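Local coordinates for frutapin (Artocarpus altilis, PDB 5KRP), which is a jacalin-related lectin that probably binds carbohydrates, most likely mannose-type sugars, through its beta-prism domain, at residues 12-17 / 92-97; 35-40 / 61-66; 75-80 / 100-105. All coordinates share one frame; numbering follows the deposited sequence.

Contact 1: 12-17 / 92-97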
ATOM      1  N   GLY A  12     -20.329  -8.420 -13.526  1.00 17.13           N
ATOM      2  CA  GLY A  12     -21.054  -9.619 -13.955  1.00 18.65           C
ATOM      3  C   GLY A  12     -22.153  -9.914 -12.966  1.00 21.02           C
ATOM      4  O   GLY A  12     -22.535  -9.051 -12.154  1.00 19.85           O
ATOM      5  N   GLY A  13     -22.704 -11.119 -13.028  1.00 18.37           N
ATOM      6  CA  GLY A  13     -23.886 -11.422 -12.187  1.00 15.87           C
ATOM      7  C   GLY A  13     -23.521 -12.145 -10.928  1.00 16.23           C
ATOM      8  O   GLY A  13     -22.357 -12.396 -10.631  1.00 16.41           O
ATOM      9  N   PRO A  14     -24.528 -12.501 -10.123  1.00 16.58           N
ATOM     10  CA  PRO A  14     -24.363 -13.024  -8.819  1.00 16.13           C
ATOM     11  C   PRO A  14     -24.288 -14.560  -8.709  1.00 16.97           C
ATOM     12  O   PRO A  14     -24.104 -15.077  -7.612  1.00 17.47           O
ATOM     13  CB  PRO A  14     -25.568 -12.441  -8.084  1.00 18.15           C
ATOM     14  CG  PRO A  14     -26.655 -12.510  -9.109  1.00 19.73           C
ATOM     15  CD  PRO A  14     -25.939 -12.250 -10.433  1.00 18.25           C
ATOM     16  N   GLY A  15     -24.513 -15.290  -9.766  1.00 16.24           N
ATOM     17  CA  GLY A  15     -24.602 -16.722  -9.647  1.00 19.16           C
ATOM     18  C   GLY A  15     -23.274 -17.429  -9.718  1.00 19.27           C
ATOM     19  O   GLY A  15     -22.252 -16.816  -9.892  1.00 19.27           O
ATOM     20  N   GLY A  16     -23.297 -18.728  -9.541  1.00 20.16           N
ATOM     21  CA  GLY A  16     -22.097 -19.565  -9.811  1.00 20.14           C
ATOM     22  C   GLY A  16     -21.328 -19.804  -8.546  1.00 21.49           C
ATOM     23  O   GLY A  16     -21.627 -19.248  -7.499  1.00 20.83           O
ATOM     24  N   ASN A  17     -20.309 -20.648  -8.612  1.00 19.14           N
ATOM     25  CA  ASN A  17     -19.435 -20.901  -7.475  1.00 18.93           C
ATOM     26  C   ASN A  17     -18.453 -19.759  -7.245  1.00 18.30           C
ATOM     27  O   ASN A  17     -17.697 -19.420  -8.118  1.00 16.35           O
ATOM     28  CB  ASN A  17     -18.693 -22.235  -7.630  1.00 19.17           C
ATOM     29  CG  ASN A  17     -19.666 -23.416  -7.807  1.00 25.02           C
ATOM     30  OD1 ASN A  17     -20.584 -23.592  -7.003  1.00 24.43           O
ATOM     31  ND2 ASN A  17     -19.520 -24.160  -8.914  1.00 25.67           N
ATOM     32  N   THR A  92     -32.601 -19.015 -15.077  1.00 49.36           N
ATOM     33  CA  THR A  92     -32.443 -17.831 -14.238  1.00 45.87           C
ATOM     34  C   THR A  92     -32.138 -16.573 -15.030  1.00 47.11           C
ATOM     35  O   THR A  92     -32.098 -15.462 -14.444  1.00 37.81           O
ATOM     36  CB  THR A  92     -31.267 -18.029 -13.299  1.00 45.16           C
ATOM     37  OG1 THR A  92     -30.102 -18.259 -14.133  1.00 41.46           O
ATOM     38  CG2 THR A  92     -31.578 -19.212 -12.346  1.00 40.64           C
ATOM     39  N   ARG A  93     -31.861 -16.716 -16.334  1.00 42.03           N
ATOM     40  CA  ARG A  93     -31.451 -15.559 -17.114  1.00 41.51           C
ATOM     41  C   ARG A  93     -30.416 -14.630 -16.334  1.00 37.66           C
ATOM     42  O   ARG A  93     -30.493 -13.398 -16.304  1.00 37.22           O
ATOM     43  CB  ARG A  93     -32.662 -14.778 -17.543  1.00 46.90           C
ATOM     44  CG  ARG A  93     -32.356 -14.111 -18.849  1.00 57.05           C
ATOM     45  CD  ARG A  93     -33.591 -13.697 -19.605  1.00 63.28           C
ATOM     46  NE  ARG A  93     -33.245 -12.607 -20.505  1.00 63.46           N
ATOM     47  CZ  ARG A  93     -33.008 -11.350 -20.120  1.00 66.82           C
ATOM     48  NH1 ARG A  93     -33.059 -10.997 -18.821  1.00 64.66           N
ATOM     49  NH2 ARG A  93     -32.705 -10.434 -21.048  1.00 65.86           N
ATOM     50  N   THR A  94     -29.463 -15.244 -15.682  1.00 29.16           N
ATOM     51  CA  THR A  94     -28.562 -14.456 -14.817  1.00 24.95           C
ATOM     52  C   THR A  94     -27.459 -13.742 -15.728  1.00 24.16           C
ATOM     53  O   THR A  94     -27.018 -14.359 -16.697  1.00 23.97           O
ATOM     54  CB  THR A  94     -27.992 -15.352 -13.778  1.00 24.74           C
ATOM     55  OG1 THR A  94     -27.443 -14.532 -12.764  1.00 22.02           O
ATOM     56  CG2 THR A  94     -26.979 -16.349 -14.340  1.00 24.29           C
ATOM     57  N   PRO A  95     -27.076 -12.506 -15.428  1.00 21.46           N
ATOM     58  CA  PRO A  95     -25.940 -11.896 -16.157  1.00 20.08           C
ATOM     59  C   PRO A  95     -24.634 -12.674 -15.942  1.00 18.76           C
ATOM     60  O   PRO A  95     -24.325 -13.109 -14.850  1.00 18.87           O
ATOM     61  CB  PRO A  95     -25.845 -10.496 -15.558  1.00 21.57           C
ATOM     62  CG  PRO A  95     -27.209 -10.254 -14.911  1.00 21.91           C
ATOM     63  CD  PRO A  95     -27.563 -11.555 -14.379  1.00 22.11           C
ATOM     64  N   VAL A  96     -23.898 -12.823 -17.026  1.00 18.22           N
ATOM     65  CA  VAL A  96     -22.571 -13.390 -17.051  1.00 17.72           C
ATOM     66  C   VAL A  96     -21.603 -12.522 -17.843  1.00 17.41           C
ATOM     67  O   VAL A  96     -21.971 -11.533 -18.495  1.00 17.25           O
ATOM     68  CB  VAL A  96     -22.575 -14.851 -17.650  1.00 17.50           C
ATOM     69  CG1 VAL A  96     -23.539 -15.732 -16.935  1.00 18.93           C
ATOM     70  CG2 VAL A  96     -22.870 -14.850 -19.135  1.00 17.41           C
ATOM     71  N   VAL A  97     -20.322 -12.900 -17.803  1.00 16.19           N
ATOM     72  CA  VAL A  97     -19.311 -12.192 -18.577  1.00 16.46           C
ATOM     73  C   VAL A  97     -19.309 -12.737 -19.993  1.00 16.92           C
ATOM     74  O   VAL A  97     -18.951 -13.888 -20.198  1.00 19.14           O
ATOM     75  CB  VAL A  97     -17.884 -12.376 -17.975  1.00 16.43           C
ATOM     76  CG1 VAL A  97     -16.850 -11.651 -18.817  1.00 15.13           C
ATOM     77  CG2 VAL A  97     -17.875 -11.928 -16.497  1.00 16.30           C
TER
HETATM   78  O   HOH W   1     -24.733 -14.735 -12.652  1.00 19.36           O

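Contact 2: 35-40 / 61-66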
ATOM      1  N   LYS A  35     -16.950 -18.730 -26.263  1.00 22.82           N
ATOM      2  CA  LYS A  35     -17.719 -18.811 -27.538  1.00 24.29           C
ATOM      3  C   LYS A  35     -18.784 -17.704 -27.488  1.00 25.08           C
ATOM      4  O   LYS A  35     -18.469 -16.536 -27.736  1.00 26.69           O
ATOM      5  CB  LYS A  35     -18.229 -20.296 -27.745  1.00 29.14           C
ATOM      6  CG  LYS A  35     -18.825 -20.504 -29.147  1.00 30.74           C
ATOM      7  CD  LYS A  35     -17.735 -20.608 -30.196  1.00 35.65           C
ATOM      8  CE  LYS A  35     -18.288 -20.526 -31.640  1.00 40.20           C
ATOM      9  NZ  LYS A  35     -17.298 -21.036 -32.648  1.00 44.75           N
ATOM     10  N   GLU A  36     -20.000 -18.003 -27.027  1.00 24.63           N
ATOM     11  CA  GLU A  36     -20.998 -16.969 -26.855  1.00 25.66           C
ATOM     12  C   GLU A  36     -20.714 -16.084 -25.632  1.00 23.45           C
ATOM     13  O   GLU A  36     -21.197 -14.956 -25.525  1.00 24.21           O
ATOM     14  CB  GLU A  36     -22.390 -17.620 -26.719  1.00 29.38           C
ATOM     15  CG  GLU A  36     -22.805 -18.280 -28.039  1.00 32.53           C
ATOM     16  CD  GLU A  36     -22.332 -19.710 -28.232  1.00 33.18           C
ATOM     17  OE1 GLU A  36     -21.755 -20.405 -27.329  1.00 29.69           O
ATOM     18  OE2 GLU A  36     -22.639 -20.197 -29.345  1.00 39.00           O
ATOM     19  N   ALA A  37     -19.998 -16.666 -24.699  1.00 21.37           N
ATOM     20  CA  ALA A  37     -19.663 -15.958 -23.446  1.00 19.65           C
ATOM     21  C   ALA A  37     -18.265 -16.431 -23.073  1.00 20.22           C
ATOM     22  O   ALA A  37     -17.698 -17.299 -23.733  1.00 17.56           O
ATOM     23  CB  ALA A  37     -20.660 -16.294 -22.370  1.00 20.83           C
ATOM     24  N   ILE A  38     -17.745 -15.960 -21.925  1.00 19.13           N
ATOM     25  CA  ILE A  38     -16.548 -16.549 -21.372  1.00 18.06           C
ATOM     26  C   ILE A  38     -16.887 -17.716 -20.466  1.00 17.00           C
ATOM     27  O   ILE A  38     -17.796 -17.626 -19.587  1.00 18.17           O
ATOM     28  CB  ILE A  38     -15.746 -15.452 -20.545  1.00 17.18           C
ATOM     29  CG1 ILE A  38     -15.467 -14.207 -21.366  1.00 18.05           C
ATOM     30  CG2 ILE A  38     -14.516 -16.087 -19.906  1.00 18.58           C
ATOM     31  CD1 ILE A  38     -14.604 -14.375 -22.582  1.00 18.41           C
ATOM     32  N   GLY A  39     -16.150 -18.827 -20.663  1.00 18.75           N
ATOM     33  CA  GLY A  39     -16.243 -20.047 -19.901  1.00 20.36           C
ATOM     34  C   GLY A  39     -15.140 -20.140 -18.833  1.00 19.61           C
ATOM     35  O   GLY A  39     -15.289 -19.671 -17.726  1.00 20.41           O
ATOM     36  N   SER A  40     -14.050 -20.822 -19.154  1.00 19.22           N
ATOM     37  CA  SER A  40     -12.981 -21.070 -18.207  1.00 18.34           C
ATOM     38  C   SER A  40     -12.135 -19.790 -18.022  1.00 16.76           C
ATOM     39  O   SER A  40     -12.022 -18.977 -18.903  1.00 17.97           O
ATOM     40  CB  SER A  40     -12.086 -22.159 -18.760  1.00 20.02           C
ATOM     41  OG  SER A  40     -12.806 -23.399 -18.963  1.00 18.99           O
ATOM     42  N   LEU A  61     -18.258 -26.565 -20.459  1.00 19.01           N
ATOM     43  CA  LEU A  61     -18.697 -26.427 -21.861  1.00 24.17           C
ATOM     44  C   LEU A  61     -17.539 -26.513 -22.835  1.00 24.33           C
ATOM     45  O   LEU A  61     -16.461 -25.997 -22.594  1.00 23.00           O
ATOM     46  CB  LEU A  61     -19.483 -25.116 -22.066  1.00 25.82           C
ATOM     47  CG  LEU A  61     -20.792 -24.921 -21.216  1.00 28.25           C
ATOM     48  CD1 LEU A  61     -21.354 -23.551 -21.421  1.00 29.38           C
ATOM     49  CD2 LEU A  61     -21.853 -26.003 -21.473  1.00 29.87           C
ATOM     50  N   PRO A  62     -17.752 -27.171 -23.995  1.00 25.54           N
ATOM     51  CA  PRO A  62     -16.711 -27.264 -24.995  1.00 24.32           C
ATOM     52  C   PRO A  62     -16.606 -25.945 -25.777  1.00 24.97           C
ATOM     53  O   PRO A  62     -17.424 -25.633 -26.689  1.00 25.50           O
ATOM     54  CB  PRO A  62     -17.134 -28.478 -25.869  1.00 27.06           C
ATOM     55  CG  PRO A  62     -18.551 -28.636 -25.652  1.00 27.36           C
ATOM     56  CD  PRO A  62     -18.944 -27.978 -24.346  1.00 28.40           C
ATOM     57  N   TYR A  63     -15.632 -25.145 -25.366  1.00 21.09           N
ATOM     58  CA  TYR A  63     -15.462 -23.808 -25.909  1.00 23.37           C
ATOM     59  C   TYR A  63     -14.087 -23.758 -26.590  1.00 23.61           C
ATOM     60  O   TYR A  63     -13.303 -24.694 -26.497  1.00 27.38           O
ATOM     61  CB  TYR A  63     -15.563 -22.800 -24.769  1.00 22.94           C
ATOM     62  CG  TYR A  63     -16.944 -22.229 -24.464  1.00 24.38           C
ATOM     63  CD1 TYR A  63     -18.169 -22.718 -25.071  1.00 22.40           C
ATOM     64  CD2 TYR A  63     -17.037 -21.125 -23.603  1.00 23.49           C
ATOM     65  CE1 TYR A  63     -19.373 -22.129 -24.775  1.00 22.68           C
ATOM     66  CE2 TYR A  63     -18.268 -20.526 -23.342  1.00 25.63           C
ATOM     67  CZ  TYR A  63     -19.418 -21.022 -23.917  1.00 26.22           C
ATOM     68  OH  TYR A  63     -20.650 -20.390 -23.609  1.00 30.48           O
ATOM     69  N   THR A  64     -13.793 -22.632 -27.208  1.00 25.20           N
ATOM     70  CA  THR A  64     -12.435 -22.384 -27.787  1.00 25.87           C
ATOM     71  C   THR A  64     -11.448 -21.932 -26.686  1.00 25.04           C
ATOM     72  O   THR A  64     -11.767 -21.019 -25.959  1.00 24.13           O
ATOM     73  CB  THR A  64     -12.507 -21.304 -28.846  1.00 23.68           C
ATOM     74  OG1 THR A  64     -13.411 -21.775 -29.858  1.00 25.11           O
ATOM     75  CG2 THR A  64     -11.090 -20.932 -29.440  1.00 25.40           C
ATOM     76  N   ASN A  65     -10.275 -22.521 -26.605  1.00 22.49           N
ATOM     77  CA  ASN A  65      -9.360 -22.215 -25.483  1.00 23.80           C
ATOM     78  C   ASN A  65      -8.287 -21.282 -26.022  1.00 27.60           C
ATOM     79  O   ASN A  65      -7.875 -21.405 -27.222  1.00 25.66           O
ATOM     80  CB  ASN A  65      -8.789 -23.489 -24.856  1.00 27.43           C
ATOM     81  CG  ASN A  65      -9.743 -24.103 -23.803  1.00 36.33           C
ATOM     82  OD1 ASN A  65      -9.722 -23.723 -22.630  1.00 39.65           O
ATOM     83  ND2 ASN A  65     -10.613 -25.054 -24.235  1.00 43.10           N
ATOM     84  N   VAL A  66      -7.871 -20.297 -25.198  1.00 22.20           N
ATOM     85  CA  VAL A  66      -6.822 -19.385 -25.603  1.00 23.53           C
ATOM     86  C   VAL A  66      -5.830 -19.121 -24.458  1.00 23.77           C
ATOM     87  O   VAL A  66      -6.202 -19.157 -23.291  1.00 23.36           O
ATOM     88  CB  VAL A  66      -7.394 -18.090 -26.130  1.00 23.97           C
ATOM     89  CG1 VAL A  66      -8.083 -17.292 -25.056  1.00 24.71           C
ATOM     90  CG2 VAL A  66      -6.318 -17.224 -26.819  1.00 28.39           C
TER
HETATM   91  O   HOH W   2     -14.478 -19.415 -31.648  1.00 46.92           O
HETATM   92  O   HOH W   3     -22.720 -21.425 -24.859  1.00 35.61           O
HETATM   93  O   HOH W   4     -11.334 -24.789 -20.707  1.00 29.86           O

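Contact 3: 75-80 / 100-105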
ATOM      1  N   GLU A  75       6.319  -6.421 -19.410  1.00 21.56           N
ATOM      2  CA  GLU A  75       4.960  -6.218 -19.975  1.00 19.91           C
ATOM      3  C   GLU A  75       3.919  -6.644 -18.943  1.00 19.21           C
ATOM      4  O   GLU A  75       4.032  -7.724 -18.370  1.00 20.44           O
ATOM      5  CB  GLU A  75       4.779  -6.986 -21.271  1.00 21.78           C
ATOM      6  CG  GLU A  75       3.414  -6.747 -21.937  1.00 22.87           C
ATOM      7  CD  GLU A  75       3.153  -7.587 -23.186  1.00 21.44           C
ATOM      8  OE1 GLU A  75       3.514  -8.779 -23.214  1.00 21.99           O
ATOM      9  OE2 GLU A  75       2.572  -7.017 -24.118  1.00 24.14           O
ATOM     10  N   PHE A  76       2.931  -5.772 -18.735  1.00 20.08           N
ATOM     11  CA  PHE A  76       1.876  -6.056 -17.759  1.00 18.94           C
ATOM     12  C   PHE A  76       0.600  -5.341 -18.203  1.00 18.86           C
ATOM     13  O   PHE A  76       0.611  -4.417 -19.057  1.00 19.76           O
ATOM     14  CB  PHE A  76       2.318  -5.544 -16.368  1.00 19.26           C
ATOM     15  CG  PHE A  76       2.838  -4.153 -16.375  1.00 19.17           C
ATOM     16  CD1 PHE A  76       1.991  -3.064 -16.310  1.00 19.73           C
ATOM     17  CD2 PHE A  76       4.228  -3.910 -16.408  1.00 22.29           C
ATOM     18  CE1 PHE A  76       2.468  -1.753 -16.295  1.00 21.29           C
ATOM     19  CE2 PHE A  76       4.712  -2.588 -16.421  1.00 19.27           C
ATOM     20  CZ  PHE A  76       3.854  -1.524 -16.400  1.00 20.68           C
ATOM     21  N   LEU A  77      -0.501  -5.754 -17.614  1.00 18.88           N
ATOM     22  CA  LEU A  77      -1.820  -5.223 -17.982  1.00 18.68           C
ATOM     23  C   LEU A  77      -1.990  -3.777 -17.567  1.00 18.21           C
ATOM     24  O   LEU A  77      -1.550  -3.414 -16.455  1.00 18.55           O
ATOM     25  CB  LEU A  77      -2.911  -6.049 -17.291  1.00 18.31           C
ATOM     26  CG  LEU A  77      -3.033  -7.503 -17.668  1.00 19.17           C
ATOM     27  CD1 LEU A  77      -4.120  -8.132 -16.733  1.00 19.70           C
ATOM     28  CD2 LEU A  77      -3.376  -7.510 -19.147  1.00 19.87           C
ATOM     29  N   VAL A  78      -2.539  -2.963 -18.452  1.00 17.52           N
ATOM     30  CA  VAL A  78      -2.988  -1.576 -18.187  1.00 17.84           C
ATOM     31  C   VAL A  78      -4.503  -1.397 -18.296  1.00 18.80           C
ATOM     32  O   VAL A  78      -5.061  -0.348 -17.959  1.00 18.72           O
ATOM     33  CB  VAL A  78      -2.227  -0.534 -19.014  1.00 19.69           C
ATOM     34  CG1 VAL A  78      -0.763  -0.537 -18.661  1.00 21.87           C
ATOM     35  CG2 VAL A  78      -2.368  -0.789 -20.495  1.00 17.96           C
ATOM     36  N   SER A  79      -5.227  -2.400 -18.808  1.00 19.61           N
ATOM     37  CA  SER A  79      -6.679  -2.276 -19.040  1.00 17.86           C
ATOM     38  C   SER A  79      -7.290  -3.652 -19.015  1.00 18.48           C
ATOM     39  O   SER A  79      -6.781  -4.610 -19.657  1.00 18.32           O
ATOM     40  CB  SER A  79      -7.018  -1.653 -20.409  1.00 21.79           C
ATOM     41  OG  SER A  79      -8.447  -1.638 -20.566  1.00 28.17           O
ATOM     42  N   VAL A  80      -8.374  -3.795 -18.279  1.00 19.13           N
ATOM     43  CA  VAL A  80      -9.255  -4.944 -18.355  1.00 19.24           C
ATOM     44  C   VAL A  80     -10.597  -4.366 -18.755  1.00 19.72           C
ATOM     45  O   VAL A  80     -11.071  -3.448 -18.101  1.00 18.52           O
ATOM     46  CB  VAL A  80      -9.373  -5.673 -16.988  1.00 20.79           C
ATOM     47  CG1 VAL A  80     -10.346  -6.869 -17.093  1.00 22.54           C
ATOM     48  CG2 VAL A  80      -8.007  -6.185 -16.554  1.00 24.43           C
ATOM     49  N   LEU A 100     -14.312 -10.532 -22.811  1.00 18.01           N
ATOM     50  CA  LEU A 100     -13.155  -9.904 -22.146  1.00 17.24           C
ATOM     51  C   LEU A 100     -12.144  -9.400 -23.203  1.00 20.17           C
ATOM     52  O   LEU A 100     -11.950  -9.988 -24.261  1.00 19.89           O
ATOM     53  CB  LEU A 100     -12.445 -10.841 -21.165  1.00 17.65           C
ATOM     54  CG  LEU A 100     -13.187 -11.174 -19.911  1.00 18.72           C
ATOM     55  CD1 LEU A 100     -12.507 -12.284 -19.212  1.00 20.19           C
ATOM     56  CD2 LEU A 100     -13.264  -9.954 -18.971  1.00 20.63           C
ATOM     57  N   LYS A 101     -11.444  -8.336 -22.857  1.00 17.75           N
ATOM     58  CA  LYS A 101     -10.332  -7.791 -23.672  1.00 17.86           C
ATOM     59  C   LYS A 101      -9.269  -7.206 -22.690  1.00 19.55           C
ATOM     60  O   LYS A 101      -9.630  -6.607 -21.666  1.00 17.28           O
ATOM     61  CB  LYS A 101     -10.843  -6.647 -24.536  1.00 19.19           C
ATOM     62  CG  LYS A 101      -9.773  -6.094 -25.417  1.00 23.26           C
ATOM     63  CD  LYS A 101     -10.151  -4.774 -26.040  1.00 28.81           C
ATOM     64  CE  LYS A 101     -11.168  -4.893 -27.093  1.00 33.73           C
ATOM     65  NZ  LYS A 101     -11.271  -3.515 -27.714  1.00 37.12           N
ATOM     66  N   PHE A 102      -7.997  -7.391 -23.033  1.00 20.52           N
ATOM     67  CA  PHE A 102      -6.851  -7.027 -22.153  1.00 20.42           C
ATOM     68  C   PHE A 102      -5.920  -6.199 -22.986  1.00 20.89           C
ATOM     69  O   PHE A 102      -5.641  -6.561 -24.149  1.00 21.37           O
ATOM     70  CB  PHE A 102      -6.116  -8.274 -21.736  1.00 20.05           C
ATOM     71  CG  PHE A 102      -6.883  -9.166 -20.865  1.00 20.88           C
ATOM     72  CD1 PHE A 102      -7.091  -8.851 -19.556  1.00 21.82           C
ATOM     73  CD2 PHE A 102      -7.489 -10.333 -21.383  1.00 23.07           C
ATOM     74  CE1 PHE A 102      -7.839  -9.690 -18.743  1.00 21.98           C
ATOM     75  CE2 PHE A 102      -8.306 -11.155 -20.579  1.00 22.05           C
ATOM     76  CZ  PHE A 102      -8.458 -10.852 -19.235  1.00 22.39           C
ATOM     77  N   LYS A 103      -5.474  -5.101 -22.425  1.00 19.76           N
ATOM     78  CA  LYS A 103      -4.428  -4.283 -23.088  1.00 20.72           C
ATOM     79  C   LYS A 103      -3.191  -4.217 -22.210  1.00 19.97           C
ATOM     80  O   LYS A 103      -3.302  -4.270 -20.978  1.00 17.99           O
ATOM     81  CB  LYS A 103      -4.911  -2.882 -23.316  1.00 22.68           C
ATOM     82  CG  LYS A 103      -6.110  -2.856 -24.249  1.00 28.93           C
ATOM     83  CD  LYS A 103      -6.330  -1.468 -24.825  1.00 34.55           C
ATOM     84  CE  LYS A 103      -7.660  -1.428 -25.575  1.00 42.02           C
ATOM     85  NZ  LYS A 103      -8.050  -0.010 -25.876  1.00 47.69           N
ATOM     86  N   THR A 104      -2.001  -4.157 -22.834  1.00 18.47           N
ATOM     87  CA  THR A 104      -0.737  -4.041 -22.076  1.00 19.33           C
ATOM     88  C   THR A 104       0.028  -2.723 -22.266  1.00 19.81           C
ATOM     89  O   THR A 104      -0.180  -1.953 -23.242  1.00 20.29           O
ATOM     90  CB  THR A 104       0.222  -5.211 -22.348  1.00 21.05           C
ATOM     91  OG1 THR A 104       0.908  -4.965 -23.580  1.00 20.30           O
ATOM     92  CG2 THR A 104      -0.496  -6.555 -22.415  1.00 20.81           C
ATOM     93  N   ASN A 105       0.926  -2.450 -21.300  1.00 20.22           N
ATOM     94  CA  ASN A 105       1.815  -1.279 -21.347  1.00 22.37           C
ATOM     95  C   ASN A 105       2.712  -1.233 -22.612  1.00 22.73           C
ATOM     96  O   ASN A 105       3.217  -0.183 -22.963  1.00 29.81           O
ATOM     97  CB  ASN A 105       2.660  -1.191 -20.071  1.00 21.31           C
ATOM     98  CG  ASN A 105       3.646  -2.286 -19.972  1.00 20.23           C
ATOM     99  OD1 ASN A 105       3.360  -3.430 -20.300  1.00 22.22           O
ATOM    100  ND2 ASN A 105       4.865  -1.953 -19.537  1.00 22.76           N
TER
HETATM  101  O   HOH W   5      -9.049  -3.717 -22.162  1.00 23.48           O

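Contact 1: 12-17 / 92-97
G13 meets P95 backbone to backbone, and here the contact is at its tightest. P95 O lies 3.2 Å from G13 CA, in a CA-H...O contact, and comes to the side of the glycine where any other residue would carry its beta carbon. Glycine suits this place because the carbonyl can close right down on the main chain. G12 beside it adopts backbone angles (phi 131°, psi -165°) that glycine tolerates and L-residues with a side chain hardly do, and it too lies against the 92-97 backbone. P95 adds the carbons of its ring, with CB 4.0 Å from G13 CA.

Toward solvent the packing gives way to a wetter interface. P14 and T94 only slide past each other, P14 CD passing 3.6 Å from T94 OG1. T94 OG1 is set trans to T94 N (chi1 -164°), which turns it to the gap between the segments, and donates to water 1 at 2.7 Å. The same water accepts from G15 N at 2.9 Å and donates to P95 O at 2.8 Å. One solvent molecule thereby links three polar groups of the two segments. A glycerol close to the T94 side chain, though probably from the crystallisation liquor, may mark a sugar pocket at this end of the prism, as in jacalin relatives.

G13 bonds to the backbone of D142 and its carbonyl takes R136 NE, while V96 pairs with A85. The glycine-rich loop after strand 6-12 is thus bonded to strand 141-149 and packed against the start of strand 95-104, where V96 also touches D142: two sheets meet.

Contact 2: 35-40 / 61-66
Y63 lies in the bend formed by K35, E36 and A37, an aromatic packing contact at one end of a four-stranded antiparallel sheet. K35 CB stands 3.8 Å from the centroid of the Y63 ring and 19° off its normal, a CH-pi contact over the face. K35 N lies above that same face nearer the rim, but its hydrogen is engaged within its own segment, bonded to A37 O at 3.0 Å; this closes the bend that receives the ring. Over the opposite face, toward its rim, lies L61 CB, 4.0 Å above the plane of the Y63 ring.

The backbone comes close too: A37 O is 3.3 Å from Y63 CE2, and G39 N approaches Y63 CE2 at the ring edge, at 3.8 Å. Glycine fits at 39 because its bare alpha carbon leaves room for the ring. The bend joins strands 26-34 and 38-47 of one face of the beta-prism, whereas Y63 leads into strand 64-69, on the far side of 26-34. The ring therefore reaches past the end of the inner strand 26-34, touching S33 on its way.

Polar groups meet through water. The E36 chain bends at its second torsion (chi2 87°), bringing its carboxylate across the phenol with the planes 54° apart. Water 3, in the plane of the ring, lies 2.6 Å from Y63 OH and donates to E36 OE1 at 2.8 Å. E36 O receives R98 NE, whereas E36 N is buried by the contact without a partner. Further out, the long K35 chain reaches solvent, its ammonium bonding weakly to water 2, which also contacts T64 OG1. A third water joins S40 OG to N65 OD1, the amide oxygen accepting its proton.

Contact 3: 75-80 / 100-105
K103 and the pair V78-S79 face one another across two antiparallel strands, and K103 O serves both opposing amides. V78 N donates to K103 O at 2.9 Å, and S79 N reaches K103 O only weakly, at 3.5 Å. In return K103 N donates to S79 O at 3.1 Å. Two residues opposite one make this a classic beta bulge, in the hairpin of strands 77-86 and 95-104, in one sheet of the beta-prism. The bulge shifts the register by one residue where the chain turns a corner at V78.

Beyond it, N105 satisfies F76 twice. N105 N points nearly straight down the F76 carbonyl, 3.0 Å from F76 O, and F76 N donates to N105 OD1 at 2.8 Å, approaching from well above the amide plane. With chi1 at 68°, the amide is swung over the F76 ring: N105 CG lies over the ring centre, 3.6 Å above its plane, the two planes only 22° apart. Asparagine suits the place because it accepts through OD1, stacks its flat amide on the ring and still offers ND2 to E74 O.

At the E75 end, OE1 takes a salt bridge from R108 NH1 and a bond from Q71 N; OE2 appears to receive T104 OG1, though its position is less certain. T104 OG1 in turn accepts K106 N. S79 OG reaches K101 O through water 5, which donates to the carbonyl. On the other face apolar V80 lies alongside the F102 ring, which reaches I30 and L32 of another sheet; the end of L77 comes round, L77 CD2 packing 3.8 Å from F102 CB.

In the fold
Along the chain, contact 2 falls wholly between the two segments of contact 1 and closes before contact 3 opens, while the segments of contacts 1 and 3 alternate. Their centres are about 16 Å (1 and 2), 20 Å (2 and 3) and 24 Å (1 and 3) apart. Contacts 1 and 3 share strand 95-104, near its start and its end, on opposite sides of the chain's centre. Contact 1, at the probable sugar-binding end, bridges two sheets of the jacalin-type prism. Contacts 2 and 3 each hold together one sheet, and I38 links all three: its N probably bonds to V97 O of contact 1, and its CD1 packs on L100 N of contact 3.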